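Telomerase reverse transcriptase (Candida albicans SC5314, PDB 6ZDQ) probably extends chromosome ends as a reverse transcriptase, adding telomeric repeats copied from a template within its bound telomerase RNA. Local coordinates at residues N46-I60 and Q79-P93. Sequence-based numbering, arbitrary orientation.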
loop_
_atom_site.group_PDB
_atom_site.type_symbol
_atom_site.label_atom_id
_atom_site.label_comp_id
_atom_site.label_asym_id
_atom_site.label_seq_id
_atom_site.Cartn_x
_atom_site.Cartn_y
_atom_site.Cartn_z
ATOM N N ASN A 46 -27.247 10.133 -27.029
ATOM C CA ASN A 46 -27.010 11.185 -26.044
ATOM C C ASN A 46 -25.521 11.446 -25.867
ATOM O O ASN A 46 -25.109 12.587 -25.631
ATOM C CB ASN A 46 -27.645 10.811 -24.706
ATOM C CG ASN A 46 -29.133 10.576 -24.810
ATOM O OD1 ASN A 46 -29.799 11.112 -25.695
ATOM N ND2 ASN A 46 -29.666 9.772 -23.902
ATOM N N ASP A 47 -24.702 10.395 -25.960
ATOM C CA ASP A 47 -23.261 10.550 -25.803
ATOM C C ASP A 47 -22.682 11.473 -26.870
ATOM O O ASP A 47 -21.975 12.438 -26.558
ATOM C CB ASP A 47 -22.589 9.176 -25.842
ATOM C CG ASP A 47 -21.080 9.256 -25.732
ATOM O OD1 ASP A 47 -20.583 9.778 -24.712
ATOM O OD2 ASP A 47 -20.392 8.787 -26.663
ATOM N N LYS A 48 -22.982 11.195 -28.142
ATOM C CA LYS A 48 -22.437 12.003 -29.229
ATOM C C LYS A 48 -22.958 13.434 -29.193
ATOM O O LYS A 48 -22.239 14.363 -29.576
ATOM C CB LYS A 48 -22.756 11.350 -30.575
ATOM C CG LYS A 48 -22.131 9.975 -30.746
ATOM C CD LYS A 48 -22.413 9.396 -32.121
ATOM C CE LYS A 48 -21.742 8.042 -32.291
ATOM N NZ LYS A 48 -21.995 7.458 -33.638
ATOM N N LYS A 49 -24.200 13.631 -28.740
ATOM C CA LYS A 49 -24.774 14.972 -28.700
ATOM C C LYS A 49 -24.136 15.834 -27.617
ATOM O O LYS A 49 -24.125 17.065 -27.732
ATOM C CB LYS A 49 -26.286 14.881 -28.489
ATOM C CG LYS A 49 -27.026 16.195 -28.665
ATOM C CD LYS A 49 -28.524 16.018 -28.478
ATOM C CE LYS A 49 -29.277 17.302 -28.802
ATOM N NZ LYS A 49 -29.034 17.750 -30.203
ATOM N N CYS A 50 -23.597 15.217 -26.567
ATOM C CA CYS A 50 -23.019 15.973 -25.462
ATOM C C CYS A 50 -21.667 16.557 -25.851
ATOM O O CYS A 50 -20.816 15.864 -26.415
ATOM C CB CYS A 50 -22.867 15.086 -24.227
ATOM S SG CYS A 50 -24.401 14.758 -23.329
ATOM N N ARG A 51 -21.471 17.835 -25.535
ATOM C CA ARG A 51 -20.192 18.518 -25.728
ATOM C C ARG A 51 -19.526 18.596 -24.357
ATOM O O ARG A 51 -19.687 19.569 -23.620
ATOM C CB ARG A 51 -20.395 19.896 -26.349
ATOM C CG ARG A 51 -21.109 19.880 -27.695
ATOM C CD ARG A 51 -20.254 19.236 -28.778
ATOM N NE ARG A 51 -20.882 18.044 -29.344
ATOM C CZ ARG A 51 -20.415 17.382 -30.399
ATOM N NH1 ARG A 51 -19.315 17.797 -31.011
ATOM N NH2 ARG A 51 -21.050 16.308 -30.845
ATOM N N TYR A 52 -18.776 17.544 -24.015
ATOM C CA TYR A 52 -18.227 17.422 -22.666
ATOM C C TYR A 52 -17.178 18.484 -22.367
ATOM O O TYR A 52 -16.967 18.825 -21.198
ATOM C CB TYR A 52 -17.633 16.028 -22.463
ATOM C CG TYR A 52 -18.626 14.905 -22.650
ATOM C CD1 TYR A 52 -19.415 14.466 -21.595
ATOM C CD2 TYR A 52 -18.774 14.283 -23.881
ATOM C CE1 TYR A 52 -20.324 13.440 -21.763
ATOM C CE2 TYR A 52 -19.679 13.258 -24.058
ATOM C CZ TYR A 52 -20.450 12.840 -22.998
ATOM O OH TYR A 52 -21.352 11.818 -23.176
ATOM N N ASP A 53 -16.500 19.005 -23.394
ATOM C CA ASP A 53 -15.459 20.002 -23.160
ATOM C C ASP A 53 -16.033 21.254 -22.502
ATOM O O ASP A 53 -15.477 21.763 -21.522
ATOM C CB ASP A 53 -14.753 20.348 -24.473
ATOM C CG ASP A 53 -15.712 20.830 -25.545
ATOM O OD1 ASP A 53 -16.830 20.281 -25.637
ATOM O OD2 ASP A 53 -15.348 21.763 -26.292
ATOM N N ILE A 54 -17.154 21.759 -23.021
ATOM C CA ILE A 54 -17.779 22.927 -22.407
ATOM C C ILE A 54 -18.537 22.533 -21.145
ATOM O O ILE A 54 -18.712 23.358 -20.241
ATOM C CB ILE A 54 -18.698 23.649 -23.410
ATOM C CG1 ILE A 54 -19.923 22.796 -23.741
ATOM C CG2 ILE A 54 -17.934 23.998 -24.679
ATOM C CD1 ILE A 54 -20.902 23.471 -24.675
ATOM N N LEU A 55 -19.003 21.285 -21.064
ATOM C CA LEU A 55 -19.672 20.821 -19.853
ATOM C C LEU A 55 -18.708 20.786 -18.674
ATOM O O LEU A 55 -19.094 21.094 -17.539
ATOM C CB LEU A 55 -20.286 19.442 -20.095
ATOM C CG LEU A 55 -21.313 18.951 -19.074
ATOM C CD1 LEU A 55 -22.579 19.790 -19.145
ATOM C CD2 LEU A 55 -21.627 17.480 -19.297
ATOM N N TYR A 56 -17.450 20.408 -18.920
ATOM C CA TYR A 56 -16.446 20.432 -17.861
ATOM C C TYR A 56 -16.116 21.861 -17.445
ATOM O O TYR A 56 -15.982 22.148 -16.250
ATOM C CB TYR A 56 -15.184 19.698 -18.318
ATOM C CG TYR A 56 -14.073 19.649 -17.286
ATOM C CD1 TYR A 56 -14.036 18.648 -16.323
ATOM C CD2 TYR A 56 -13.057 20.597 -17.284
ATOM C CE1 TYR A 56 -13.022 18.597 -15.383
ATOM C CE2 TYR A 56 -12.040 20.554 -16.347
ATOM C CZ TYR A 56 -12.028 19.553 -15.400
ATOM O OH TYR A 56 -11.018 19.506 -14.466
ATOM N N ALA A 57 -15.971 22.766 -18.417
ATOM C CA ALA A 57 -15.685 24.162 -18.095
ATOM C C ALA A 57 -16.829 24.796 -17.315
ATOM O O ALA A 57 -16.598 25.580 -16.386
ATOM C CB ALA A 57 -15.406 24.951 -19.374
ATOM N N LYS A 58 -18.072 24.478 -17.683
ATOM C CA LYS A 58 -19.222 25.014 -16.963
ATOM C C LYS A 58 -19.260 24.510 -15.525
ATOM O O LYS A 58 -19.349 25.301 -14.579
ATOM C CB LYS A 58 -20.514 24.644 -17.691
ATOM C CG LYS A 58 -21.014 25.694 -18.670
ATOM C CD LYS A 58 -22.241 25.200 -19.425
ATOM C CE LYS A 58 -23.333 24.722 -18.476
ATOM N NZ LYS A 58 -23.882 25.829 -17.643
ATOM N N PHE A 59 -19.183 23.191 -15.341
ATOM C CA PHE A 59 -19.352 22.607 -14.014
ATOM C C PHE A 59 -18.079 22.726 -13.181
ATOM O O PHE A 59 -18.094 23.281 -12.078
ATOM C CB PHE A 59 -19.785 21.144 -14.136
ATOM C CG PHE A 59 -20.368 20.578 -12.872
ATOM C CD1 PHE A 59 -19.550 20.054 -11.885
ATOM C CD2 PHE A 59 -21.739 20.566 -12.671
ATOM C CE1 PHE A 59 -20.086 19.536 -10.724
ATOM C CE2 PHE A 59 -22.281 20.046 -11.512
ATOM C CZ PHE A 59 -21.453 19.531 -10.538
ATOM N N ILE A 60 -16.965 22.198 -13.689
ATOM C CA ILE A 60 -15.732 22.186 -12.910
ATOM C C ILE A 60 -15.009 23.522 -13.020
ATOM O O ILE A 60 -14.673 24.149 -12.010
ATOM C CB ILE A 60 -14.831 21.019 -13.354
ATOM C CG1 ILE A 60 -15.581 19.689 -13.240
ATOM C CG2 ILE A 60 -13.553 20.990 -12.528
ATOM C CD1 ILE A 60 -15.947 19.305 -11.825
ATOM N N GLN A 79 -16.694 17.151 -5.564
ATOM C CA GLN A 79 -17.057 17.789 -6.824
ATOM C C GLN A 79 -16.952 16.820 -7.996
ATOM O O GLN A 79 -17.732 16.918 -8.951
ATOM C CB GLN A 79 -16.176 19.016 -7.059
ATOM C CG GLN A 79 -16.549 19.833 -8.278
ATOM C CD GLN A 79 -15.746 21.114 -8.380
ATOM O OE1 GLN A 79 -15.098 21.376 -9.393
ATOM N NE2 GLN A 79 -15.788 21.923 -7.328
ATOM N N VAL A 80 -15.998 15.886 -7.944
ATOM C CA VAL A 80 -15.886 14.863 -8.981
ATOM C C VAL A 80 -17.140 14.001 -9.019
ATOM O O VAL A 80 -17.658 13.677 -10.095
ATOM C CB VAL A 80 -14.623 14.012 -8.759
ATOM C CG1 VAL A 80 -14.594 12.836 -9.725
ATOM C CG2 VAL A 80 -13.379 14.865 -8.918
ATOM N N ILE A 81 -17.632 13.598 -7.847
ATOM C CA ILE A 81 -18.830 12.766 -7.777
ATOM C C ILE A 81 -20.019 13.480 -8.406
ATOM O O ILE A 81 -20.823 12.869 -9.119
ATOM C CB ILE A 81 -19.112 12.363 -6.317
ATOM C CG1 ILE A 81 -18.021 11.415 -5.813
ATOM C CG2 ILE A 81 -20.489 11.726 -6.186
ATOM C CD1 ILE A 81 -18.184 11.005 -4.367
ATOM N N GLN A 82 -20.152 14.784 -8.156
ATOM C CA GLN A 82 -21.294 15.519 -8.690
ATOM C C GLN A 82 -21.218 15.652 -10.206
ATOM O O GLN A 82 -22.250 15.617 -10.887
ATOM C CB GLN A 82 -21.386 16.896 -8.033
ATOM C CG GLN A 82 -21.563 16.847 -6.526
ATOM C CD GLN A 82 -22.748 16.000 -6.105
ATOM O OE1 GLN A 82 -23.805 16.034 -6.736
ATOM N NE2 GLN A 82 -22.575 15.228 -5.039
ATOM N N PHE A 83 -20.010 15.810 -10.756
ATOM C CA PHE A 83 -19.877 15.987 -12.200
ATOM C C PHE A 83 -20.264 14.724 -12.959
ATOM O O PHE A 83 -20.954 14.798 -13.983
ATOM C CB PHE A 83 -18.450 16.399 -12.559
ATOM C CG PHE A 83 -18.234 16.596 -14.035
ATOM C CD1 PHE A 83 -18.659 17.757 -14.660
ATOM C CD2 PHE A 83 -17.611 15.621 -14.796
ATOM C CE1 PHE A 83 -18.464 17.943 -16.015
ATOM C CE2 PHE A 83 -17.411 15.801 -16.154
ATOM C CZ PHE A 83 -17.839 16.965 -16.763
ATOM N N VAL A 84 -19.822 13.557 -12.485
ATOM C CA VAL A 84 -20.165 12.315 -13.170
ATOM C C VAL A 84 -21.652 12.014 -13.017
ATOM O O VAL A 84 -22.291 11.497 -13.941
ATOM C CB VAL A 84 -19.284 11.158 -12.663
ATOM C CG1 VAL A 84 -19.369 11.036 -11.158
ATOM C CG2 VAL A 84 -19.688 9.859 -13.332
ATOM N N LEU A 85 -22.230 12.344 -11.858
ATOM C CA LEU A 85 -23.675 12.220 -11.699
ATOM C C LEU A 85 -24.416 13.108 -12.688
ATOM O O LEU A 85 -25.532 12.777 -13.105
ATOM C CB LEU A 85 -24.082 12.563 -10.265
ATOM C CG LEU A 85 -23.789 11.518 -9.187
ATOM C CD1 LEU A 85 -24.172 12.051 -7.817
ATOM C CD2 LEU A 85 -24.525 10.223 -9.484
ATOM N N LEU A 86 -23.811 14.232 -13.078
ATOM C CA LEU A 86 -24.384 15.051 -14.139
ATOM C C LEU A 86 -24.216 14.384 -15.499
ATOM O O LEU A 86 -25.120 14.444 -16.342
ATOM C CB LEU A 86 -23.741 16.437 -14.135
ATOM C CG LEU A 86 -24.215 17.424 -15.205
ATOM C CD1 LEU A 86 -25.657 17.840 -14.962
ATOM C CD2 LEU A 86 -23.303 18.638 -15.257
ATOM N N VAL A 87 -23.066 13.746 -15.733
ATOM C CA VAL A 87 -22.839 13.061 -17.001
ATOM C C VAL A 87 -23.776 11.868 -17.142
ATOM O O VAL A 87 -24.343 11.632 -18.215
ATOM C CB VAL A 87 -21.365 12.634 -17.126
ATOM C CG1 VAL A 87 -21.138 11.891 -18.432
ATOM C CG2 VAL A 87 -20.449 13.840 -17.030
ATOM N N LEU A 88 -23.957 11.103 -16.062
ATOM C CA LEU A 88 -24.847 9.947 -16.114
ATOM C C LEU A 88 -26.287 10.366 -16.379
ATOM O O LEU A 88 -27.028 9.663 -17.078
ATOM C CB LEU A 88 -24.752 9.149 -14.814
ATOM C CG LEU A 88 -23.459 8.372 -14.569
ATOM C CD1 LEU A 88 -23.486 7.751 -13.186
ATOM C CD2 LEU A 88 -23.260 7.306 -15.635
ATOM N N GLY A 89 -26.707 11.503 -15.819
ATOM C CA GLY A 89 -28.068 11.963 -16.037
ATOM C C GLY A 89 -28.346 12.337 -17.478
ATOM O O GLY A 89 -29.472 12.174 -17.959
ATOM N N LYS A 90 -27.333 12.837 -18.188
ATOM C CA LYS A 90 -27.501 13.143 -19.603
ATOM C C LYS A 90 -27.337 11.907 -20.479
ATOM O O LYS A 90 -27.944 11.829 -21.553
ATOM C CB LYS A 90 -26.505 14.223 -20.030
ATOM C CG LYS A 90 -26.816 15.605 -19.479
ATOM C CD LYS A 90 -25.766 16.625 -19.892
ATOM C CE LYS A 90 -26.311 18.047 -19.799
ATOM N NZ LYS A 90 -26.885 18.351 -18.458
ATOM N N LEU A 91 -26.531 10.939 -20.039
ATOM C CA LEU A 91 -26.311 9.726 -20.820
ATOM C C LEU A 91 -27.490 8.766 -20.715
ATOM O O LEU A 91 -27.971 8.247 -21.729
ATOM C CB LEU A 91 -25.028 9.031 -20.365
ATOM C CG LEU A 91 -23.706 9.675 -20.775
ATOM C CD1 LEU A 91 -22.532 8.897 -20.204
ATOM C CD2 LEU A 91 -23.619 9.746 -22.285
ATOM N N LEU A 92 -27.961 8.509 -19.497
ATOM C CA LEU A 92 -28.912 7.437 -19.263
ATOM C C LEU A 92 -30.330 7.980 -19.238
ATOM O O LEU A 92 -30.643 8.833 -18.392
ATOM C CB LEU A 92 -28.598 6.724 -17.952
ATOM C CG LEU A 92 -27.173 6.181 -17.797
ATOM C CD1 LEU A 92 -27.016 5.449 -16.472
ATOM C CD2 LEU A 92 -26.795 5.275 -18.962
ATOM N N PRO A 93 -31.207 7.537 -20.137
ATOM C CA PRO A 93 -32.638 7.832 -19.993
ATOM C C PRO A 93 -33.206 7.164 -18.750
ATOM O O PRO A 93 -32.557 6.351 -18.087
ATOM C CB PRO A 93 -33.257 7.250 -21.268
ATOM C CG PRO A 93 -32.120 7.098 -22.224
ATOM C CD PRO A 93 -30.911 6.823 -21.390
#
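N46, near the end of helix 34-49, bonds through its side-chain amide to the carbonyl of L91, the last residue of helix 77-91: N46 ND2 donates a nearly straight hydrogen bond to L91 O, 3.1 Å away. L91 O lies in the plane of the N46 amide, whereas ND2 stands above the plane of the L91 carbonyl. Next along, D47 lies alongside L91, and its OD1 accepts a hydrogen bond from Y52 OH at 2.7 Å, with M6 N as a second donor. Past the turn, C50 SG rests on K90 CB. Y52 leans its ring across V87 and L91, meeting V87 CG1 edge-on at CE1, while C50 CB lies over one face of the ring, toward its rim. Here helix 52-59 packs on helix 77-91 of the telomerase RNA-binding domain; the axes of 52-59 and 79-91 run roughly antiparallel (140° between N-to-C directions), 11.2 Å apart at closest. Between them L55 reaches L86 with CD1 and passes K90 in the opposite direction. Y56 then starts an aromatic cluster, its ring edge toward the face of F83 in a T-shaped pair (planes at 83°); F177 of helix 148-177 meets F83 edge-to-face too. In F59, CG anti to the backbone N (chi1 -163°) turns the ring into the hole formed by Q79, Q82, F83 and L86, a knob-into-hole fit; F83 CA makes a CH-pi contact over the F59 face, 4.2 Å from the ring centroid. I60 ends the row, CG1 3.9 Å from F83 CD1 and its own CD1 against the extended Q79 chain.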